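Local atomic coordinates of AxyAgu115A (Amphibacillus xylanus NBRC 15112, PDB entry 6NPS), a protein that is a family GH115 alpha-glucuronidase that probably removes glucuronic acid side groups from xylan. Residues 322-327 / 367-372; 348-353 / 378-383; 45-50 / 148-153. The protein carries 3 engineered substitutions. All coordinates share one frame; numbering follows the deposited sequence.

Overall arrangement
Contacts 1 and 2 both belong to the (beta/alpha)8 barrel, and their centres lie about 13 Å apart. Contact 2 is its core: neighbouring parallel strands 348-351 and 379-383, fully buried, with regular backbone bonds and mostly apolar side chains on both sides. Contact 1 lies further out and is only partly buried. There helix 317-338, which precedes strand 348-351, meets the loop leading to strand 379-383, through leucine packing and one weak arginine bond. Contact 3 is remote, its centre about 46 Å from that of contact 2. It is also partly buried, but joins a helix end to a strand start through backbone carbonyls, an arginine, a water and a phenylalanine edge.

Contact 1: 322-327 / 367-372; sequences NLLRDV and PGLINS
Van der Waals packing centres on L369, whose two methyl groups serve different partners. CD2 makes the apolar contact, with L324 CB 3.8 Å away. CD1 is a methyl over one face of the R325 guanidinium, 3.5 Å above the plane and displaced toward the rim. The nearest guanidinium atom is NH1. R325 and L369 run in opposing directions alongside one another, and L369 CD1 also comes to 4.1 Å from R325 CG. S372 adds a lighter touch, with its CB 4.0 Å from R325 NH1.

The helix 317-338 that carries L324 and R325 is one of the outer helices of the (beta/alpha)8 barrel. The other partner is the loop between helix 356-361 and strand 379-383, so the contact ties a helix to the return loop of the next beta-alpha-beta unit. L324 also touches V356 and F359 of that second helix. The loop bends through a type II beta turn from L369 to S372, closed by S372 N bonding to L369 O.

Polar contact across the segments is slight. R325 NH2 donates to G368 O at 3.3 Å, a weak bond but nearly straight at 165°. The oxygen sits at the edge of the guanidinium, in its plane. The arginine chain bends at chi3 (-63°), which swings the flat group toward the loop. The S372 hydroxyl bonds E374 N, two residues on.

Contact 2: 348-353 / 378-383; sequences RMLALY and VILMLC
M381 lays its side chain into the hollow over A351, with its CE 3.6 Å from A351 CB. The small alanine leaves room for this methyl. M349 closes the other flank: its SD lies 3.7 Å from M381 CB, and its chain, bent at chi2 (-97°), curls over the same methionine. The two chains cross at a slant, sulfur and methyl groups interleaved. Both methionines also touch W214 of strand 212-214, so this face looks into the barrel.

Between the strands, four backbone bonds zip 348-351 and 379-383 together: R348 O to I379 N, I379 O to L350 N, L350 O to M381 N, and M381 O to L352 N. The last is the shortest at 2.7 Å. These are adjacent parallel strands of the eight-stranded (beta/alpha)8 barrel, joined through helix 356-361 in a beta-alpha-beta unit.

On the face of L350 and L380 the two leucines approach through their CD2 methyls. V378 CG1 sits beside L350 CB, and its CG2 lies over one face of the R348 guanidinium, 3.7 Å above the plane. R348 NH1 bonds N332. Further along, L352 and L382 extend in parallel, with L352 CD1 3.8 Å from L382 CD2.

At the C-terminal end of strand 379-383, C383 SG lies 3.5 Å from Y353 CD1. Seen from the ring centre it is 82° off the normal, a sulfur-aromatic contact at the edge. The ring stacks on H246, and its OH bonds N386 and a bound glycerol, probably from the crystallisation liquor. A water bridges L352 O and C383 N.

Contact 3: 45-50 / 148-153; sequences LVFGYQ and ARKESF
F47 presents its ring edge to the backbone at E151 and S152 and to F153. This joins the C-terminal end of helix 30-47 to the stretch entering strand 152-155, which pairs antiparallel with strand 5-8. The helix ends at F47; G48 follows with positive phi (88°).

The F47 ring is aimed by its first torsion, with CG anti to the carbonyl carbon (chi1 -65°). CZ reaches F153 CB at 3.8 Å, and CE1 points at S152 N, near the ring plane. K150 O approaches obliquely, 3.3 Å from F47 CD1. Within its own segment V46 CG1 lies over one ring face, toward the rim. Neighbouring L7 and L12 also touch this ring. An alanine here would remove the ring, and is likely to open a gap between the helix end and the strand and to leave F153 CB without its apolar neighbour.

V46 and K150 extend alongside each other. V46 CG1 lies 3.5 Å from K150 CD, so the lysine's aliphatic part pads the valine.

R149 folds back under the helix end, bent at chi2 and chi3. Its guanidinium lies with one face against G48 CA, 3.5 Å above the plane. This leaves no room for a CB at G48 beside R149 NH2. R149 NE and NH2 donate weakly to V46 O and F47 O, terminal carbonyls of the helix whose partial negative charge probably favours the arginine. The firmer bond to V46 O comes from K150 N, at 2.9 Å and 167°. F47 O is also bonded by Q9 NE2. A water accepts from R149 NH2 at 2.6 Å and lies 2.9 Å from K150 O, to which it can donate, with F47 O a weaker second acceptor.

Contact 1: 322-327 / 367-372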
loop_
_atom_site.group_PDB
_atom_site.type_symbol
_atom_site.label_atom_id
_atom_site.label_comp_id
_atom_site.label_asym_id
_atom_site.label_seq_id
_atom_site.Cartn_x
_atom_site.Cartn_y
_atom_site.Cartn_z
ATOM N N ASN A 322 -17.592 -2.241 46.120
ATOM C CA ASN A 322 -18.668 -1.974 47.079
ATOM C C ASN A 322 -20.016 -2.488 46.574
ATOM O O ASN A 322 -20.869 -2.918 47.371
ATOM C CB ASN A 322 -18.761 -0.467 47.371
ATOM C CG ASN A 322 -17.618 0.039 48.250
ATOM O OD1 ASN A 322 -16.985 -0.732 48.975
ATOM N ND2 ASN A 322 -17.348 1.345 48.184
ATOM N N LEU A 323 -20.233 -2.432 45.262
ATOM C CA LEU A 323 -21.489 -2.905 44.695
ATOM C C LEU A 323 -21.586 -4.431 44.754
ATOM O O LEU A 323 -22.558 -4.977 45.290
ATOM C CB LEU A 323 -21.625 -2.386 43.260
ATOM C CG LEU A 323 -22.886 -2.769 42.485
ATOM C CD1 LEU A 323 -24.057 -1.836 42.848
ATOM C CD2 LEU A 323 -22.584 -2.803 40.973
ATOM N N LEU A 324 -20.575 -5.137 44.219
ATOM C CA LEU A 324 -20.602 -6.602 44.208
ATOM C C LEU A 324 -20.770 -7.178 45.604
ATOM O O LEU A 324 -21.472 -8.176 45.789
ATOM C CB LEU A 324 -19.330 -7.155 43.572
ATOM C CG LEU A 324 -19.411 -7.213 42.046
ATOM C CD1 LEU A 324 -18.235 -7.997 41.459
ATOM C CD2 LEU A 324 -20.758 -7.776 41.572
ATOM N N ARG A 325 -20.126 -6.584 46.600
ATOM C CA ARG A 325 -20.310 -7.068 47.961
ATOM C C ARG A 325 -21.769 -6.971 48.383
ATOM O O ARG A 325 -22.266 -7.827 49.129
ATOM C CB ARG A 325 -19.416 -6.285 48.918
ATOM C CG ARG A 325 -18.968 -7.087 50.139
ATOM C CD ARG A 325 -18.040 -6.277 51.035
ATOM N NE ARG A 325 -16.785 -5.914 50.369
ATOM C CZ ARG A 325 -15.682 -6.661 50.375
ATOM N NH1 ARG A 325 -15.665 -7.833 51.004
ATOM N NH2 ARG A 325 -14.591 -6.232 49.753
ATOM N N ASP A 326 -22.456 -5.911 47.928
ATOM C CA ASP A 326 -23.836 -5.675 48.330
ATOM C C ASP A 326 -24.758 -6.633 47.605
ATOM O O ASP A 326 -25.635 -7.261 48.209
ATOM C CB ASP A 326 -24.234 -4.211 48.056
ATOM C CG ASP A 326 -25.404 -3.742 48.940
ATOM O OD1 ASP A 326 -25.801 -2.550 48.866
ATOM O OD2 ASP A 326 -25.931 -4.567 49.719
ATOM N N VAL A 327 -24.598 -6.735 46.295
ATOM C CA VAL A 327 -25.388 -7.674 45.515
ATOM C C VAL A 327 -25.306 -9.080 46.115
ATOM O O VAL A 327 -26.327 -9.679 46.486
ATOM C CB VAL A 327 -24.930 -7.636 44.050
ATOM C CG1 VAL A 327 -25.516 -8.775 43.276
ATOM C CG2 VAL A 327 -25.286 -6.273 43.414
ATOM N N PRO A 367 -8.915 -2.981 49.876
ATOM C CA PRO A 367 -8.773 -4.391 50.271
ATOM C C PRO A 367 -9.919 -5.084 49.539
ATOM O O PRO A 367 -11.090 -4.855 49.862
ATOM C CB PRO A 367 -8.890 -4.342 51.802
ATOM C CG PRO A 367 -9.680 -3.099 52.085
ATOM C CD PRO A 367 -9.324 -2.116 50.999
ATOM N N GLY A 368 -9.575 -5.941 48.569
ATOM C CA GLY A 368 -10.484 -6.489 47.567
ATOM C C GLY A 368 -11.507 -7.512 48.055
ATOM O O GLY A 368 -11.662 -7.773 49.256
ATOM N N LEU A 369 -12.213 -8.118 47.090
ATOM C CA LEU A 369 -13.339 -8.997 47.392
ATOM C C LEU A 369 -12.914 -10.401 47.818
ATOM O O LEU A 369 -13.706 -11.104 48.459
ATOM C CB LEU A 369 -14.270 -9.083 46.179
ATOM C CG LEU A 369 -15.698 -9.587 46.435
ATOM C CD1 LEU A 369 -16.294 -9.020 47.732
ATOM C CD2 LEU A 369 -16.601 -9.234 45.268
ATOM N N ILE A 370 -11.685 -10.812 47.494
ATOM C CA ILE A 370 -11.205 -12.143 47.856
ATOM C C ILE A 370 -11.347 -12.384 49.356
ATOM O O ILE A 370 -11.187 -11.468 50.173
ATOM C CB ILE A 370 -9.747 -12.311 47.394
ATOM C CG1 ILE A 370 -9.134 -13.622 47.896
ATOM C CG2 ILE A 370 -8.898 -11.135 47.850
ATOM C CD1 ILE A 370 -7.836 -13.979 47.170
ATOM N N ASN A 371 -11.671 -13.629 49.716
ATOM C CA ASN A 371 -11.807 -14.151 51.075
ATOM C C ASN A 371 -13.019 -13.588 51.803
ATOM O O ASN A 371 -13.161 -13.810 53.018
ATOM C CB ASN A 371 -10.567 -13.909 51.933
ATOM C CG ASN A 371 -9.650 -15.132 51.999
ATOM O OD1 ASN A 371 -8.557 -15.114 51.445
ATOM N ND2 ASN A 371 -10.087 -16.186 52.693
ATOM N N SER A 372 -13.903 -12.871 51.102
ATOM C CA SER A 372 -15.181 -12.497 51.687
ATOM C C SER A 372 -15.891 -13.733 52.231
ATOM O O SER A 372 -15.839 -14.818 51.650
ATOM C CB SER A 372 -16.057 -11.807 50.642
ATOM O OG SER A 372 -17.422 -12.071 50.900
#

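Contact 2: 348-353 / 378-383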
loop_
_atom_site.group_PDB
_atom_site.type_symbol
_atom_site.label_atom_id
_atom_site.label_comp_id
_atom_site.label_asym_id
_atom_site.label_seq_id
_atom_site.Cartn_x
_atom_site.Cartn_y
_atom_site.Cartn_z
ATOM N N ARG A 348 -23.284 -22.657 44.023
ATOM C CA ARG A 348 -23.282 -21.303 43.512
ATOM C C ARG A 348 -21.917 -21.019 42.909
ATOM O O ARG A 348 -20.915 -21.663 43.260
ATOM C CB ARG A 348 -23.597 -20.274 44.598
ATOM C CG ARG A 348 -24.985 -20.389 45.222
ATOM C CD ARG A 348 -24.994 -19.809 46.648
ATOM N NE ARG A 348 -24.266 -20.676 47.578
ATOM C CZ ARG A 348 -23.603 -20.248 48.652
ATOM N NH1 ARG A 348 -23.582 -18.954 48.967
ATOM N NH2 ARG A 348 -22.972 -21.116 49.428
ATOM N N MET A 349 -21.896 -20.046 41.988
ATOM C CA MET A 349 -20.689 -19.721 41.236
ATOM C C MET A 349 -20.612 -18.210 41.041
ATOM O O MET A 349 -21.611 -17.561 40.709
ATOM C CB MET A 349 -20.675 -20.432 39.875
ATOM C CG MET A 349 -19.424 -20.154 38.992
ATOM S SD MET A 349 -19.769 -18.831 37.762
ATOM C CE MET A 349 -20.806 -19.735 36.596
ATOM N N LEU A 350 -19.412 -17.661 41.225
ATOM C CA LEU A 350 -19.135 -16.260 40.947
ATOM C C LEU A 350 -18.088 -16.212 39.845
ATOM O O LEU A 350 -17.015 -16.809 39.976
ATOM C CB LEU A 350 -18.664 -15.533 42.204
ATOM C CG LEU A 350 -18.152 -14.137 41.856
ATOM C CD1 LEU A 350 -19.336 -13.236 41.454
ATOM C CD2 LEU A 350 -17.407 -13.561 43.053
ATOM N N ALA A 351 -18.414 -15.557 38.740
ATOM C CA ALA A 351 -17.504 -15.486 37.611
ATOM C C ALA A 351 -16.504 -14.360 37.836
ATOM O O ALA A 351 -16.902 -13.210 38.031
ATOM C CB ALA A 351 -18.289 -15.263 36.324
ATOM N N LEU A 352 -15.210 -14.677 37.829
ATOM C CA LEU A 352 -14.188 -13.630 37.759
ATOM C C LEU A 352 -13.847 -13.324 36.298
ATOM O O LEU A 352 -12.705 -13.419 35.868
ATOM C CB LEU A 352 -12.951 -14.042 38.543
ATOM C CG LEU A 352 -13.293 -14.505 39.945
ATOM C CD1 LEU A 352 -12.026 -14.802 40.718
ATOM C CD2 LEU A 352 -14.162 -13.482 40.672
ATOM N N TYR A 353 -14.884 -12.963 35.528
ATOM C CA TYR A 353 -14.779 -12.801 34.075
ATOM C C TYR A 353 -14.432 -11.359 33.719
ATOM O O TYR A 353 -15.091 -10.431 34.192
ATOM C CB TYR A 353 -16.086 -13.207 33.371
ATOM C CG TYR A 353 -16.051 -13.152 31.839
ATOM C CD1 TYR A 353 -15.186 -13.984 31.102
ATOM C CD2 TYR A 353 -16.860 -12.265 31.130
ATOM C CE1 TYR A 353 -15.145 -13.935 29.719
ATOM C CE2 TYR A 353 -16.844 -12.208 29.739
ATOM C CZ TYR A 353 -15.970 -13.049 29.030
ATOM O OH TYR A 353 -15.913 -13.012 27.645
ATOM N N VAL A 378 -18.722 -20.937 47.705
ATOM C CA VAL A 378 -19.019 -20.564 46.325
ATOM C C VAL A 378 -17.882 -21.008 45.403
ATOM O O VAL A 378 -16.690 -20.829 45.718
ATOM C CB VAL A 378 -19.261 -19.047 46.217
ATOM C CG1 VAL A 378 -19.438 -18.634 44.739
ATOM C CG2 VAL A 378 -20.480 -18.650 47.031
ATOM N N ILE A 379 -18.238 -21.571 44.245
ATOM C CA ILE A 379 -17.235 -21.845 43.218
ATOM C C ILE A 379 -16.761 -20.529 42.614
ATOM O O ILE A 379 -17.572 -19.715 42.173
ATOM C CB ILE A 379 -17.813 -22.738 42.112
ATOM C CG1 ILE A 379 -18.298 -24.081 42.673
ATOM C CG2 ILE A 379 -16.753 -22.947 41.011
ATOM C CD1 ILE A 379 -19.400 -24.690 41.805
ATOM N N LEU A 380 -15.440 -20.340 42.526
ATOM C CA LEU A 380 -14.871 -19.104 41.988
ATOM C C LEU A 380 -14.401 -19.422 40.587
ATOM O O LEU A 380 -13.404 -20.136 40.395
ATOM C CB LEU A 380 -13.750 -18.576 42.880
ATOM C CG LEU A 380 -14.197 -18.190 44.303
ATOM C CD1 LEU A 380 -13.043 -17.848 45.234
ATOM C CD2 LEU A 380 -15.136 -16.993 44.242
ATOM N N MET A 381 -15.142 -18.948 39.595
ATOM C CA MET A 381 -14.874 -19.363 38.228
ATOM C C MET A 381 -13.898 -18.376 37.600
ATOM O O MET A 381 -14.246 -17.205 37.390
ATOM C CB MET A 381 -16.149 -19.460 37.397
ATOM C CG MET A 381 -15.814 -20.077 36.024
ATOM S SD MET A 381 -17.220 -20.123 34.923
ATOM C CE MET A 381 -17.580 -18.390 34.797
ATOM N N LEU A 382 -12.666 -18.839 37.349
ATOM C CA LEU A 382 -11.671 -18.069 36.616
ATOM C C LEU A 382 -11.965 -18.184 35.122
ATOM O O LEU A 382 -12.722 -19.055 34.674
ATOM C CB LEU A 382 -10.246 -18.575 36.925
ATOM C CG LEU A 382 -9.900 -18.486 38.428
ATOM C CD1 LEU A 382 -8.726 -19.355 38.830
ATOM C CD2 LEU A 382 -9.648 -17.056 38.832
ATOM N N CYS A 383 -11.354 -17.307 34.336
ATOM C CA CYS A 383 -11.667 -17.276 32.916
ATOM C C CYS A 383 -10.364 -17.131 32.159
ATOM O O CYS A 383 -9.406 -16.537 32.678
ATOM C CB CYS A 383 -12.626 -16.119 32.588
ATOM S SG CYS A 383 -14.126 -16.160 33.693
HETATM O O HOH W 1 -10.227 -14.957 35.491
#

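Contact 3: 45-50 / 148-153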
loop_
_atom_site.group_PDB
_atom_site.type_symbol
_atom_site.label_atom_id
_atom_site.label_comp_id
_atom_site.label_asym_id
_atom_site.label_seq_id
_atom_site.Cartn_x
_atom_site.Cartn_y
_atom_site.Cartn_z
ATOM N N LEU A 45 -29.085 -49.965 15.518
ATOM C CA LEU A 45 -28.209 -49.506 14.441
ATOM C C LEU A 45 -27.073 -50.481 14.199
ATOM O O LEU A 45 -26.598 -50.605 13.060
ATOM C CB LEU A 45 -27.627 -48.138 14.769
ATOM C CG LEU A 45 -28.617 -46.978 14.840
ATOM C CD1 LEU A 45 -27.855 -45.740 15.295
ATOM C CD2 LEU A 45 -29.266 -46.747 13.479
ATOM N N VAL A 46 -26.599 -51.134 15.255
ATOM C CA VAL A 46 -25.483 -52.073 15.143
ATOM C C VAL A 46 -25.947 -53.392 14.538
ATOM O O VAL A 46 -25.293 -53.947 13.636
ATOM C CB VAL A 46 -24.848 -52.285 16.533
ATOM C CG1 VAL A 46 -23.823 -53.420 16.491
ATOM C CG2 VAL A 46 -24.214 -50.996 17.038
ATOM N N PHE A 47 -27.064 -53.944 15.048
ATOM C CA PHE A 47 -27.498 -55.279 14.633
ATOM C C PHE A 47 -28.558 -55.288 13.536
ATOM O O PHE A 47 -28.743 -56.323 12.881
ATOM C CB PHE A 47 -27.996 -56.068 15.863
ATOM C CG PHE A 47 -26.907 -56.354 16.866
ATOM C CD1 PHE A 47 -26.061 -57.435 16.694
ATOM C CD2 PHE A 47 -26.694 -55.509 17.943
ATOM C CE1 PHE A 47 -25.025 -57.691 17.619
ATOM C CE2 PHE A 47 -25.690 -55.749 18.861
ATOM C CZ PHE A 47 -24.842 -56.854 18.692
ATOM N N GLY A 48 -29.242 -54.176 13.290
ATOM C CA GLY A 48 -30.253 -54.134 12.252
ATOM C C GLY A 48 -31.648 -54.546 12.667
ATOM O O GLY A 48 -32.526 -54.645 11.803
ATOM N N TYR A 49 -31.895 -54.791 13.954
ATOM C CA TYR A 49 -33.221 -55.207 14.397
ATOM C C TYR A 49 -33.527 -54.532 15.728
ATOM O O TYR A 49 -32.631 -54.290 16.542
ATOM C CB TYR A 49 -33.324 -56.747 14.518
ATOM C CG TYR A 49 -33.117 -57.498 13.204
ATOM C CD1 TYR A 49 -34.159 -57.648 12.291
ATOM C CD2 TYR A 49 -31.887 -58.056 12.886
ATOM C CE1 TYR A 49 -33.976 -58.340 11.082
ATOM C CE2 TYR A 49 -31.689 -58.739 11.685
ATOM C CZ TYR A 49 -32.733 -58.875 10.783
ATOM O OH TYR A 49 -32.535 -59.560 9.591
ATOM N N GLN A 50 -34.790 -54.218 15.946
ATOM C CA GLN A 50 -35.156 -53.412 17.108
ATOM C C GLN A 50 -35.237 -54.284 18.359
ATOM O O GLN A 50 -36.026 -55.234 18.385
ATOM C CB GLN A 50 -36.486 -52.723 16.859
ATOM C CG GLN A 50 -36.865 -51.674 17.884
ATOM C CD GLN A 50 -38.284 -51.151 17.663
ATOM O OE1 GLN A 50 -38.889 -51.370 16.605
ATOM N NE2 GLN A 50 -38.827 -50.479 18.674
ATOM N N ALA A 148 -20.426 -49.287 12.816
ATOM C CA ALA A 148 -20.236 -50.503 12.029
ATOM C C ALA A 148 -21.257 -51.571 12.425
ATOM O O ALA A 148 -21.572 -51.743 13.601
ATOM C CB ALA A 148 -18.821 -51.044 12.217
ATOM N N ARG A 149 -21.825 -52.240 11.420
ATOM C CA ARG A 149 -22.767 -53.332 11.648
ATOM C C ARG A 149 -22.070 -54.553 12.266
ATOM O O ARG A 149 -20.908 -54.843 11.966
ATOM C CB ARG A 149 -23.442 -53.715 10.326
ATOM C CG ARG A 149 -24.317 -52.592 9.780
ATOM C CD ARG A 149 -25.605 -52.426 10.633
ATOM N NE ARG A 149 -26.313 -53.697 10.689
ATOM C CZ ARG A 149 -27.271 -54.056 9.840
ATOM N NH1 ARG A 149 -27.669 -53.220 8.886
ATOM N NH2 ARG A 149 -27.836 -55.251 9.951
ATOM N N LYS A 150 -22.788 -55.257 13.154
ATOM C CA LYS A 150 -22.318 -56.474 13.810
ATOM C C LYS A 150 -23.370 -57.565 13.675
ATOM O O LYS A 150 -24.573 -57.302 13.735
ATOM C CB LYS A 150 -22.083 -56.290 15.328
ATOM C CG LYS A 150 -20.823 -55.596 15.812
ATOM C CD LYS A 150 -21.002 -55.371 17.305
ATOM C CE LYS A 150 -19.706 -55.252 18.047
ATOM N NZ LYS A 150 -18.845 -54.234 17.406
ATOM N N GLU A 151 -22.916 -58.804 13.543
ATOM C CA GLU A 151 -23.833 -59.928 13.694
ATOM C C GLU A 151 -23.909 -60.412 15.139
ATOM O O GLU A 151 -24.955 -60.928 15.557
ATOM C CB GLU A 151 -23.421 -61.082 12.776
ATOM C CG GLU A 151 -23.650 -60.771 11.317
ATOM C CD GLU A 151 -23.873 -62.019 10.459
ATOM O OE1 GLU A 151 -23.349 -63.104 10.818
ATOM O OE2 GLU A 151 -24.585 -61.904 9.431
ATOM N N SER A 152 -22.848 -60.207 15.918
ATOM C CA SER A 152 -22.763 -60.765 17.264
ATOM C C SER A 152 -21.728 -59.992 18.065
ATOM O O SER A 152 -20.814 -59.378 17.513
ATOM C CB SER A 152 -22.382 -62.255 17.231
ATOM O OG SER A 152 -22.526 -62.834 18.523
ATOM N N PHE A 153 -21.889 -60.045 19.384
ATOM C CA PHE A 153 -21.130 -59.265 20.357
ATOM C C PHE A 153 -20.999 -60.144 21.590
ATOM O O PHE A 153 -21.954 -60.840 21.945
ATOM C CB PHE A 153 -21.854 -57.950 20.680
ATOM C CG PHE A 153 -21.372 -57.257 21.928
ATOM C CD1 PHE A 153 -20.206 -56.513 21.909
ATOM C CD2 PHE A 153 -22.105 -57.325 23.108
ATOM C CE1 PHE A 153 -19.749 -55.881 23.034
ATOM C CE2 PHE A 153 -21.664 -56.678 24.256
ATOM C CZ PHE A 153 -20.482 -55.953 24.213
HETATM O O HOH W 2 -25.854 -56.340 11.272
#